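PDB 7CPX: lovastatin nonaketide synthase, polyketide synthase component, which assembles nine malonyl-CoA units into enzyme-bound dihydromonacolin L during lovastatin biosynthesis, acting as a homodimer together with the partner protein LovC. Local coordinates for residues A[1508-1513]-A[1533-1538]; A[1541-1546]-A[1789-1794]. The protein carries 2 engineered substitutions. All coordinates share one frame; numbering follows the deposited sequence.

Interaction 1 (A[1508-1513]-A[1533-1538]); sequences EPHAYD and HARSLL
In the beta-alpha-beta crossover of the methyltransferase domain, helix 1527-1537 returns to the start of strand 1512-1518, and the carbonyls of S1536 and L1537 at its end and of L1538 just after it are received by H1510 and Y1512. H1510 does most of the work. Its backbone N comes up to S1536 O, a hydrogen bond modelled too short to be exact. The same oxygen also sits over the middle of the imidazole face, 2.9 Å above the ring plane. Because CG of H1510 stands anti to its own carbonyl carbon (chi1 -55°), the ring folds back over the helix end, and ND1 then reaches L1538 O at 2.7 Å. That bond is fairly straight, 161° at the hydrogen; the acceptor lies at the ring edge in its plane, while the donor is tilted 27° from the plane of the carbonyl. The ND1 bond is consistent with the ring being held in this orientation. R1535 comes in beside it, NH1 being 3.5 Å from H1510 CE1, although its guanidinium has its main partner at I1620 O.

L1537 O takes the backbone N of Y1512 at 3.0 Å. Y1512 and L1537 run alongside each other and touch through Y1512 CD2 and L1537 CB, 4.1 Å apart, and the tyrosine OH goes on to T1468. One residue on, L1538 CA makes a CA-H...O contact with Y1512 O, 3.3 Å away, in a parallel bridge between Y1512 and L1538. A helix end tied down by the loop that leads into a neighbouring strand fits the Rossmann-like sheet of class I methyltransferases.

Interaction 2 (A[1541-1546]-A[1789-1794]); sequences GGQMVI and STTWTQ
T1791 leans toward the glycine turn G1541-G1542, and its side chain carries nearly the whole contact. CB stays back, 4.0 Å from G1541 O. From there the two branches part. OG1, set between the backbone N and the carbonyl carbon of its own residue (chi1 70°), comes to 2.8 Å from G1541 O, and it also makes a weak hydrogen bond to P1540 O, so the hydroxyl sits against two successive carbonyls of the turn. CG2 takes the other course, anti to the carbonyl carbon, and lies against the G1542 backbone at 3.6 Å from its CA. The methyl thus packs on bare main chain as the chain enters strand 1542-1547.

That strand belongs to the Rossmann-like sheet of the methyltransferase domain, where it pairs with 1512-1518 on one side and with the antiparallel strand 1614-1618 on the other. The loop 1789-1794 comes from a second alpha/beta unit, running from helix 1775-1784 to strand 1797-1801 of a different mixed sheet, which is probably the structural, non-catalytic part of the ketoreductase, so the contact probably joins two domains, by segments 243 residues apart in sequence.

G1541 has a positive phi of 82° and no side chain to stand between its backbone and the T1791 hydroxyl. The Q1543 side chain, bent at chi2, passes T1791 heading the other way, with Q1543 OE1 3.8 Å from T1791 OG1. Behind the threonine, W1792 turns away from the strand and stacks on H1782 of helix 1775-1784, while T1793 OG1 makes a weak 3.3 Å hydrogen bond back to T1791 O.

Overall arrangement
Interactions 1 and 2 follow one another along the chain, with centres about 10 Å apart at the N-terminal ends of the neighbouring strands 1512-1518 and 1542-1547. D1513 joins them: its O is 3.0 Å from Q1543 N, a probable hydrogen bond between the strands, and its OD1 lies 3.2 Å from T1791 CG2. On the helix side, A1534 CB packs on M1544 CE at 3.6 Å. The crossover runs from strand 1512-1518 through helix 1527-1537 into strand 1542-1547, whose start also meets the loop 1789-1794. Neither contact includes a residue of an active site or of the NADP pocket.

Interaction 1 (A[1508-1513]-A[1533-1538])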
loop_
_atom_site.group_PDB
_atom_site.type_symbol
_atom_site.label_atom_id
_atom_site.label_comp_id
_atom_site.label_asym_id
_atom_site.label_seq_id
_atom_site.Cartn_x
_atom_site.Cartn_y
_atom_site.Cartn_z
ATOM N N GLU A 1508 37.786 -56.637 6.511
ATOM C CA GLU A 1508 37.466 -57.799 5.691
ATOM C C GLU A 1508 38.751 -58.426 5.157
ATOM O O GLU A 1508 39.589 -57.715 4.589
ATOM C CB GLU A 1508 36.550 -57.401 4.536
ATOM C CG GLU A 1508 36.097 -58.567 3.673
ATOM C CD GLU A 1508 35.172 -58.136 2.553
ATOM O OE1 GLU A 1508 34.860 -56.929 2.469
ATOM O OE2 GLU A 1508 34.757 -59.002 1.755
ATOM N N PRO A 1509 38.947 -59.736 5.314
ATOM C CA PRO A 1509 40.196 -60.346 4.845
ATOM C C PRO A 1509 40.329 -60.265 3.332
ATOM O O PRO A 1509 39.352 -60.407 2.594
ATOM C CB PRO A 1509 40.080 -61.797 5.323
ATOM C CG PRO A 1509 38.614 -62.046 5.388
ATOM C CD PRO A 1509 38.000 -60.745 5.820
ATOM N N HIS A 1510 41.562 -60.044 2.877
ATOM C CA HIS A 1510 41.881 -60.018 1.450
ATOM C C HIS A 1510 40.904 -59.132 0.682
ATOM O O HIS A 1510 40.479 -59.455 -0.428
ATOM C CB HIS A 1510 41.899 -61.432 0.871
ATOM C CG HIS A 1510 42.817 -62.367 1.594
ATOM N ND1 HIS A 1510 44.190 -62.239 1.555
ATOM C CD2 HIS A 1510 42.561 -63.443 2.373
ATOM C CE1 HIS A 1510 44.738 -63.198 2.280
ATOM N NE2 HIS A 1510 43.772 -63.942 2.788
ATOM N N ALA A 1511 40.539 -58.003 1.285
ATOM C CA ALA A 1511 39.616 -57.055 0.681
ATOM C C ALA A 1511 40.286 -55.741 0.308
ATOM O O ALA A 1511 39.591 -54.774 -0.018
ATOM C CB ALA A 1511 38.443 -56.788 1.625
ATOM N N TYR A 1512 41.615 -55.681 0.348
ATOM C CA TYR A 1512 42.357 -54.459 0.074
ATOM C C TYR A 1512 43.325 -54.689 -1.074
ATOM O O TYR A 1512 44.076 -55.670 -1.075
ATOM C CB TYR A 1512 43.109 -53.987 1.319
ATOM C CG TYR A 1512 42.206 -53.326 2.330
ATOM C CD1 TYR A 1512 41.888 -51.984 2.224
ATOM C CD2 TYR A 1512 41.662 -54.048 3.382
ATOM C CE1 TYR A 1512 41.061 -51.374 3.136
ATOM C CE2 TYR A 1512 40.832 -53.444 4.303
ATOM C CZ TYR A 1512 40.535 -52.105 4.176
ATOM O OH TYR A 1512 39.707 -51.494 5.090
ATOM N N ASP A 1513 43.303 -53.780 -2.048
ATOM C CA ASP A 1513 44.214 -53.877 -3.180
ATOM C C ASP A 1513 45.623 -53.441 -2.799
ATOM O O ASP A 1513 46.603 -53.993 -3.310
ATOM C CB ASP A 1513 43.696 -53.029 -4.342
ATOM C CG ASP A 1513 42.414 -53.578 -4.939
ATOM O OD1 ASP A 1513 42.413 -54.747 -5.377
ATOM O OD2 ASP A 1513 41.405 -52.842 -4.965
ATOM N N HIS A 1533 49.621 -60.311 8.749
ATOM C CA HIS A 1533 48.310 -59.676 8.845
ATOM C C HIS A 1533 48.033 -58.815 7.619
ATOM O O HIS A 1533 46.936 -58.852 7.042
ATOM C CB HIS A 1533 48.247 -58.832 10.118
ATOM C CG HIS A 1533 48.375 -59.630 11.377
ATOM N ND1 HIS A 1533 48.801 -59.081 12.567
ATOM C CD2 HIS A 1533 48.135 -60.938 11.632
ATOM C CE1 HIS A 1533 48.818 -60.015 13.501
ATOM N NE2 HIS A 1533 48.417 -61.152 12.960
ATOM N N ALA A 1534 49.027 -58.026 7.208
ATOM C CA ALA A 1534 48.876 -57.209 6.010
ATOM C C ALA A 1534 48.559 -58.078 4.801
ATOM O O ALA A 1534 47.705 -57.726 3.979
ATOM C CB ALA A 1534 50.146 -56.395 5.769
ATOM N N ARG A 1535 49.238 -59.219 4.678
ATOM C CA ARG A 1535 48.899 -60.168 3.621
ATOM C C ARG A 1535 47.457 -60.632 3.753
ATOM O O ARG A 1535 46.728 -60.720 2.758
ATOM C CB ARG A 1535 49.838 -61.373 3.671
ATOM C CG ARG A 1535 49.614 -62.390 2.563
ATOM C CD ARG A 1535 49.737 -61.757 1.188
ATOM N NE ARG A 1535 49.726 -62.752 0.122
ATOM C CZ ARG A 1535 48.628 -63.268 -0.414
ATOM N NH1 ARG A 1535 47.422 -62.917 0.003
ATOM N NH2 ARG A 1535 48.743 -64.163 -1.390
ATOM N N SER A 1536 47.032 -60.937 4.979
ATOM C CA SER A 1536 45.668 -61.397 5.201
ATOM C C SER A 1536 44.655 -60.386 4.686
ATOM O O SER A 1536 43.630 -60.772 4.112
ATOM C CB SER A 1536 45.438 -61.663 6.689
ATOM O OG SER A 1536 46.347 -62.633 7.178
ATOM N N LEU A 1537 44.920 -59.094 4.877
ATOM C CA LEU A 1537 44.014 -58.072 4.368
ATOM C C LEU A 1537 44.186 -57.796 2.882
ATOM O O LEU A 1537 43.232 -57.345 2.238
ATOM C CB LEU A 1537 44.192 -56.759 5.138
ATOM C CG LEU A 1537 43.545 -56.676 6.524
ATOM C CD1 LEU A 1537 43.598 -55.246 7.039
ATOM C CD2 LEU A 1537 42.110 -57.188 6.513
ATOM N N LEU A 1538 45.364 -58.050 2.320
ATOM C CA LEU A 1538 45.601 -57.771 0.912
ATOM C C LEU A 1538 45.001 -58.855 0.030
ATOM O O LEU A 1538 45.074 -60.047 0.343
ATOM C CB LEU A 1538 47.099 -57.657 0.629
ATOM C CG LEU A 1538 47.777 -56.348 1.028
ATOM C CD1 LEU A 1538 49.266 -56.438 0.769
ATOM C CD2 LEU A 1538 47.180 -55.172 0.275
#

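Interaction 2 (A[1541-1546]-A[1789-1794])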
loop_
_atom_site.group_PDB
_atom_site.type_symbol
_atom_site.label_atom_id
_atom_site.label_comp_id
_atom_site.label_asym_id
_atom_site.label_seq_id
_atom_site.Cartn_x
_atom_site.Cartn_y
_atom_site.Cartn_z
ATOM N N GLY A 1541 48.175 -60.662 -4.951
ATOM C CA GLY A 1541 48.829 -59.705 -5.814
ATOM C C GLY A 1541 48.752 -58.271 -5.342
ATOM O O GLY A 1541 49.267 -57.383 -6.032
ATOM N N GLY A 1542 48.126 -58.011 -4.196
ATOM C CA GLY A 1542 48.050 -56.657 -3.688
ATOM C C GLY A 1542 49.422 -56.073 -3.415
ATOM O O GLY A 1542 50.406 -56.783 -3.202
ATOM N N GLN A 1543 49.478 -54.745 -3.420
ATOM C CA GLN A 1543 50.736 -54.015 -3.339
ATOM C C GLN A 1543 50.941 -53.482 -1.928
ATOM O O GLN A 1543 50.123 -52.706 -1.421
ATOM C CB GLN A 1543 50.764 -52.873 -4.355
ATOM C CG GLN A 1543 51.108 -53.319 -5.767
ATOM C CD GLN A 1543 50.122 -54.331 -6.316
ATOM O OE1 GLN A 1543 48.963 -54.374 -5.905
ATOM N NE2 GLN A 1543 50.583 -55.161 -7.245
ATOM N N MET A 1544 52.038 -53.898 -1.305
ATOM C CA MET A 1544 52.453 -53.404 -0.001
ATOM C C MET A 1544 53.577 -52.396 -0.210
ATOM O O MET A 1544 54.603 -52.723 -0.817
ATOM C CB MET A 1544 52.919 -54.557 0.887
ATOM C CG MET A 1544 52.326 -54.559 2.285
ATOM S SD MET A 1544 52.812 -53.132 3.271
ATOM C CE MET A 1544 52.201 -53.626 4.880
ATOM N N VAL A 1545 53.374 -51.178 0.283
ATOM C CA VAL A 1545 54.346 -50.098 0.184
ATOM C C VAL A 1545 54.789 -49.771 1.600
ATOM O O VAL A 1545 53.989 -49.292 2.413
ATOM C CB VAL A 1545 53.761 -48.861 -0.509
ATOM C CG1 VAL A 1545 54.769 -47.727 -0.507
ATOM C CG2 VAL A 1545 53.332 -49.202 -1.925
ATOM N N ILE A 1546 56.061 -50.011 1.897
ATOM C CA ILE A 1546 56.590 -49.897 3.250
ATOM C C ILE A 1546 57.609 -48.769 3.278
ATOM O O ILE A 1546 58.611 -48.814 2.554
ATOM C CB ILE A 1546 57.226 -51.214 3.721
ATOM C CG1 ILE A 1546 56.196 -52.345 3.707
ATOM C CG2 ILE A 1546 57.822 -51.052 5.110
ATOM C CD1 ILE A 1546 56.080 -53.053 2.374
ATOM N N SER A 1789 39.087 -61.575 -9.752
ATOM C CA SER A 1789 38.860 -61.174 -8.371
ATOM C C SER A 1789 40.127 -60.709 -7.662
ATOM O O SER A 1789 40.067 -60.405 -6.466
ATOM C CB SER A 1789 38.238 -62.333 -7.585
ATOM O OG SER A 1789 39.103 -63.457 -7.568
ATOM N N THR A 1790 41.258 -60.645 -8.355
ATOM C CA THR A 1790 42.524 -60.265 -7.749
ATOM C C THR A 1790 42.968 -58.900 -8.265
ATOM O O THR A 1790 42.442 -58.382 -9.254
ATOM C CB THR A 1790 43.600 -61.325 -8.022
ATOM O OG1 THR A 1790 44.417 -61.485 -6.857
ATOM C CG2 THR A 1790 44.484 -60.939 -9.200
ATOM N N THR A 1791 43.954 -58.321 -7.575
ATOM C CA THR A 1791 44.378 -56.959 -7.890
ATOM C C THR A 1791 44.933 -56.860 -9.303
ATOM O O THR A 1791 44.633 -55.905 -10.030
ATOM C CB THR A 1791 45.431 -56.484 -6.889
ATOM O OG1 THR A 1791 46.656 -57.191 -7.112
ATOM C CG2 THR A 1791 44.966 -56.722 -5.467
ATOM N N TRP A 1792 45.750 -57.830 -9.707
ATOM C CA TRP A 1792 46.385 -57.777 -11.016
ATOM C C TRP A 1792 45.342 -57.586 -12.108
ATOM O O TRP A 1792 44.298 -58.242 -12.117
ATOM C CB TRP A 1792 47.182 -59.057 -11.270
ATOM C CG TRP A 1792 47.831 -59.077 -12.611
ATOM C CD1 TRP A 1792 49.103 -58.688 -12.913
ATOM C CD2 TRP A 1792 47.238 -59.502 -13.842
ATOM N NE1 TRP A 1792 49.338 -58.846 -14.255
ATOM C CE2 TRP A 1792 48.209 -59.344 -14.848
ATOM C CE3 TRP A 1792 45.980 -60.001 -14.190
ATOM C CZ2 TRP A 1792 47.961 -59.668 -16.177
ATOM C CZ3 TRP A 1792 45.737 -60.322 -15.511
ATOM C CH2 TRP A 1792 46.722 -60.155 -16.489
ATOM N N THR A 1793 45.637 -56.677 -13.032
ATOM C CA THR A 1793 44.702 -56.279 -14.070
ATOM C C THR A 1793 45.124 -56.852 -15.418
ATOM O O THR A 1793 46.248 -57.327 -15.597
ATOM C CB THR A 1793 44.604 -54.754 -14.158
ATOM O OG1 THR A 1793 44.787 -54.189 -12.854
ATOM C CG2 THR A 1793 43.245 -54.346 -14.685
ATOM N N GLN A 1794 44.198 -56.782 -16.376
ATOM C CA GLN A 1794 44.371 -57.512 -17.628
ATOM C C GLN A 1794 45.563 -56.997 -18.425
ATOM O O GLN A 1794 46.320 -57.790 -18.995
ATOM C CB GLN A 1794 43.096 -57.423 -18.464
ATOM C CG GLN A 1794 42.780 -58.692 -19.245
ATOM C CD GLN A 1794 42.510 -59.889 -18.348
ATOM O OE1 GLN A 1794 42.995 -60.990 -18.605
ATOM N NE2 GLN A 1794 41.730 -59.679 -17.292
#